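Local coordinates for intimin adherence protein (Escherichia coli O157:H7, PDB 3NCX) that probably mediates intimate bacterial adhesion to host cells by binding the translocated receptor Tir through its C-type lectin-like domain, at residues A[106-109]-A[110-114]; A[125-128]-A[129-133]. The protein carries 1 engineered substitution. All coordinates share one frame; numbering follows the deposited sequence.

Overall arrangement
Both contacts are local, each formed by about two turns of helix and the residues that follow, and both helices belong to the intimin C-type lectin domain. Contact 1 closes the short helix 106-112 and contact 2 the longer helix 121-131, the next helix in the chain; their nearest atoms stay about 12 Å apart. Contact 1 lies farther from the middle of the chain, and contact 2 near it; each is only partly buried. Contact 1 turns its inner side to a disulfide and an aromatic pair, and ends in a Schellman motif. Contact 2 combines a tryptophan packed on N-terminal residues, a glycine over a tyrosine ring and two aspartates bridged by water.

Contact 1. Residues A[106-109]-A[110-114]; sequences YADA and MSICK
Cys113 and Ala109 meet on the tightly packed side of helix 106-112. Cys113 N donates to Ala109 O at 2.9 Å, while Cys113 SG, which forms a disulfide with Cys187, passes 3.7 Å from Ala109 O. A turn earlier, Met110 N donates to Tyr106 O at 2.9 Å. The Tyr106 ring is itself buried, edge-to-face with Trp149, and its hydroxyl is hydrogen-bonded to Gln152 N, so this side of the helix is fixed to the rest of the domain by covalent, aromatic and polar links.

The other side is looser and more open to solvent. Here Asp108 O is gripped twice: Ile112 N approaches almost in line with the carbonyl bond (2.9 Å, N-H...O 169°), whereas Ser111 OG donates at 2.9 Å from a position tilted out of the carbonyl plane. The Ser111 hydroxyl thus folds back onto its own helix. Beyond the backbone, the carboxylate of Asp108 lies against the Ile112 chain, with OD1 3.5 Å from CG1 and OD2 3.6 Å from CD1. Asp108 CG swings anti to the backbone N (chi1 -179°), which carries the carboxylate toward the next turn; Lys102 of strand 97-103 touches both side chains.

At the far end Lys114, with positive phi, donates its N to Ser111 O and Asn115 N bonds to Met110 O: the Schellman motif that terminates an alpha-helix.

Contact 2. Residues A[125-128]-A[129-133]; sequences SDIY and DSWGA
Tyr128 and Gly132 make the aromatic contact at the end of helix 121-131. Gly132 CA sits squarely over one face of the Tyr128 ring, 4.2 Å from its centroid and 10° off the normal, a CH-pi interaction. The ring extends under the departing chain because Tyr128 CG is anti to the backbone N (chi1 180°), and its CE1 also comes 4.2 Å from Ala133 CB. One residue earlier in each segment, Trp131 presents the edge of its indole to Ile127 O, in the ring plane, and its CD1 rests 4.0 Å from Ile127 CG2.

Among the direct hydrogen bonds, Trp131 N donates to Ile127 O at 2.8 Å and Asp129 N to Ser125 O. Ser130 turns its hydroxyl back to the helix, OG donating to Asp126 O at 3.0 Å.

Charge and water form the third group. The carboxylates of Asp126 and Asp129 approach to 4.4 Å between OD1 and OD2 respectively; one water donates to both of these oxygens, which probably eases their repulsion. Ser125 OG lies within bonding distance of both this water (2.8 Å) and Gln121 O, and its single proton can serve only one of them at a time.

Trp131 NE1 is hydrogen-bonded to Ile31 O, and the indole packs on Leu28, Pro29 and Leu33, joining the helix to the N-terminal part of the chain. Gly132, at positive phi, ends this helix of the C-type lectin-like fold.

Contact 1. Residues A[106-109]-A[110-114]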
loop_
_atom_site.group_PDB
_atom_site.type_symbol
_atom_site.label_atom_id
_atom_site.label_comp_id
_atom_site.label_asym_id
_atom_site.label_seq_id
_atom_site.Cartn_x
_atom_site.Cartn_y
_atom_site.Cartn_z
ATOM N N TYR A 106 17.657 1.894 16.129
ATOM C CA TYR A 106 17.854 0.720 15.285
ATOM C C TYR A 106 17.623 -0.591 16.034
ATOM O O TYR A 106 16.829 -1.426 15.602
ATOM C CB TYR A 106 19.245 0.712 14.646
ATOM C CG TYR A 106 19.426 -0.421 13.660
ATOM C CD1 TYR A 106 19.870 -1.669 14.078
ATOM C CD2 TYR A 106 19.131 -0.248 12.314
ATOM C CE1 TYR A 106 20.025 -2.709 13.183
ATOM C CE2 TYR A 106 19.284 -1.282 11.412
ATOM C CZ TYR A 106 19.731 -2.509 11.851
ATOM O OH TYR A 106 19.884 -3.541 10.954
ATOM N N ALA A 107 18.325 -0.766 17.149
ATOM C CA ALA A 107 18.225 -1.995 17.930
ATOM C C ALA A 107 16.777 -2.324 18.297
ATOM O O ALA A 107 16.339 -3.465 18.170
ATOM C CB ALA A 107 19.085 -1.901 19.179
ATOM N N ASP A 108 16.040 -1.312 18.745
ATOM C CA ASP A 108 14.647 -1.490 19.135
ATOM C C ASP A 108 13.766 -1.777 17.923
ATOM O O ASP A 108 12.867 -2.617 17.981
ATOM C CB ASP A 108 14.142 -0.252 19.877
ATOM C CG ASP A 108 12.700 -0.387 20.327
ATOM O OD1 ASP A 108 12.254 -1.530 20.569
ATOM O OD2 ASP A 108 12.011 0.649 20.440
ATOM N N ALA A 109 14.026 -1.073 16.827
ATOM C CA ALA A 109 13.282 -1.285 15.591
ATOM C C ALA A 109 13.429 -2.730 15.139
ATOM O O ALA A 109 12.493 -3.325 14.603
ATOM C CB ALA A 109 13.770 -0.337 14.509
ATOM N N MET A 110 14.614 -3.289 15.363
ATOM C CA MET A 110 14.894 -4.669 14.996
ATOM C C MET A 110 13.965 -5.630 15.735
ATOM O O MET A 110 13.329 -6.483 15.120
ATOM C CB MET A 110 16.355 -5.012 15.291
ATOM C CG MET A 110 16.849 -6.270 14.601
ATOM S SD MET A 110 18.522 -6.711 15.100
ATOM C CE MET A 110 18.260 -7.065 16.836
ATOM N N SER A 111 13.883 -5.484 17.054
ATOM C CA SER A 111 13.029 -6.352 17.860
ATOM C C SER A 111 11.552 -6.113 17.556
ATOM O O SER A 111 10.767 -7.058 17.470
ATOM C CB SER A 111 13.304 -6.159 19.352
ATOM O OG SER A 111 12.948 -4.854 19.772
ATOM N N ILE A 112 11.179 -4.848 17.397
ATOM C CA ILE A 112 9.808 -4.500 17.040
ATOM C C ILE A 112 9.375 -5.222 15.770
ATOM O O ILE A 112 8.303 -5.826 15.719
ATOM C CB ILE A 112 9.647 -2.985 16.833
ATOM C CG1 ILE A 112 9.787 -2.249 18.165
ATOM C CG2 ILE A 112 8.304 -2.677 16.191
ATOM C CD1 ILE A 112 9.684 -0.749 18.045
ATOM N N CYS A 113 10.218 -5.161 14.746
ATOM C CA CYS A 113 9.920 -5.807 13.474
ATOM C C CYS A 113 10.396 -7.254 13.458
ATOM O O CYS A 113 10.528 -7.859 12.394
ATOM C CB CYS A 113 10.553 -5.032 12.316
ATOM S SG CYS A 113 9.840 -3.393 12.038
ATOM N N LYS A 114 10.650 -7.805 14.640
ATOM C CA LYS A 114 11.116 -9.181 14.758
ATOM C C LYS A 114 12.171 -9.493 13.701
ATOM O O LYS A 114 12.098 -10.513 13.014
ATOM C CB LYS A 114 9.944 -10.160 14.648
ATOM C CG LYS A 114 8.988 -10.113 15.831
ATOM C CD LYS A 114 7.975 -11.248 15.773
ATOM C CE LYS A 114 7.093 -11.265 17.013
ATOM N NZ LYS A 114 6.150 -12.418 17.012
#

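Contact 2. Residues A[125-128]-A[129-133]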
loop_
_atom_site.group_PDB
_atom_site.type_symbol
_atom_site.label_atom_id
_atom_site.label_comp_id
_atom_site.label_asym_id
_atom_site.label_seq_id
_atom_site.Cartn_x
_atom_site.Cartn_y
_atom_site.Cartn_z
ATOM N N SER A 125 12.493 1.804 -1.779
ATOM C CA SER A 125 12.381 2.693 -2.931
ATOM C C SER A 125 11.475 2.097 -4.003
ATOM O O SER A 125 10.807 2.827 -4.735
ATOM C CB SER A 125 13.761 3.003 -3.516
ATOM O OG SER A 125 14.401 1.824 -3.971
ATOM N N ASP A 126 11.456 0.771 -4.091
ATOM C CA ASP A 126 10.590 0.081 -5.039
ATOM C C ASP A 126 9.126 0.336 -4.719
ATOM O O ASP A 126 8.281 0.381 -5.613
ATOM C CB ASP A 126 10.871 -1.423 -5.040
ATOM C CG ASP A 126 11.993 -1.805 -5.982
ATOM O OD1 ASP A 126 12.747 -0.904 -6.404
ATOM O OD2 ASP A 126 12.121 -3.004 -6.300
ATOM N N ILE A 127 8.830 0.503 -3.435
ATOM C CA ILE A 127 7.468 0.781 -3.010
ATOM C C ILE A 127 7.048 2.195 -3.394
ATOM O O ILE A 127 5.891 2.438 -3.743
ATOM C CB ILE A 127 7.291 0.543 -1.503
ATOM C CG1 ILE A 127 7.181 -0.959 -1.238
ATOM C CG2 ILE A 127 6.059 1.264 -0.984
ATOM C CD1 ILE A 127 6.849 -1.307 0.183
ATOM N N TYR A 128 7.996 3.126 -3.346
ATOM C CA TYR A 128 7.724 4.490 -3.772
ATOM C C TYR A 128 7.418 4.522 -5.266
ATOM O O TYR A 128 6.527 5.243 -5.711
ATOM C CB TYR A 128 8.901 5.412 -3.452
ATOM C CG TYR A 128 8.667 6.839 -3.889
ATOM C CD1 TYR A 128 8.193 7.790 -2.997
ATOM C CD2 TYR A 128 8.902 7.230 -5.202
ATOM C CE1 TYR A 128 7.970 9.092 -3.398
ATOM C CE2 TYR A 128 8.681 8.526 -5.611
ATOM C CZ TYR A 128 8.216 9.454 -4.707
ATOM O OH TYR A 128 7.996 10.750 -5.115
ATOM N N ASP A 129 8.164 3.737 -6.037
ATOM C CA ASP A 129 7.954 3.667 -7.478
ATOM C C ASP A 129 6.578 3.097 -7.800
ATOM O O ASP A 129 5.957 3.472 -8.794
ATOM C CB ASP A 129 9.036 2.816 -8.152
ATOM C CG ASP A 129 10.395 3.490 -8.159
ATOM O OD1 ASP A 129 10.450 4.733 -8.025
ATOM O OD2 ASP A 129 11.410 2.777 -8.307
ATOM N N SER A 130 6.109 2.189 -6.950
ATOM C CA SER A 130 4.849 1.495 -7.190
ATOM C C SER A 130 3.644 2.249 -6.634
ATOM O O SER A 130 2.529 2.094 -7.128
ATOM C CB SER A 130 4.896 0.082 -6.599
ATOM O OG SER A 130 5.976 -0.661 -7.137
ATOM N N TRP A 131 3.869 3.067 -5.610
ATOM C CA TRP A 131 2.766 3.739 -4.932
ATOM C C TRP A 131 2.918 5.256 -4.867
ATOM O O TRP A 131 1.932 5.985 -4.949
ATOM C CB TRP A 131 2.575 3.166 -3.524
ATOM C CG TRP A 131 2.174 1.721 -3.524
ATOM C CD1 TRP A 131 3.000 0.640 -3.419
ATOM C CD2 TRP A 131 0.844 1.199 -3.643
ATOM N NE1 TRP A 131 2.269 -0.523 -3.460
ATOM C CE2 TRP A 131 0.943 -0.207 -3.598
ATOM C CE3 TRP A 131 -0.419 1.783 -3.781
ATOM C CZ2 TRP A 131 -0.174 -1.038 -3.689
ATOM C CZ3 TRP A 131 -1.526 0.958 -3.869
ATOM C CH2 TRP A 131 -1.396 -0.437 -3.823
ATOM N N GLY A 132 4.151 5.727 -4.717
ATOM C CA GLY A 132 4.401 7.148 -4.564
ATOM C C GLY A 132 4.469 7.556 -3.103
ATOM O O GLY A 132 4.421 6.709 -2.211
ATOM N N ALA A 133 4.580 8.858 -2.859
ATOM C CA ALA A 133 4.710 9.380 -1.502
ATOM C C ALA A 133 3.674 8.789 -0.547
ATOM O O ALA A 133 2.473 8.808 -0.822
ATOM C CB ALA A 133 4.623 10.899 -1.509
HETATM O O HOH W 1 13.483 1.747 -6.590
#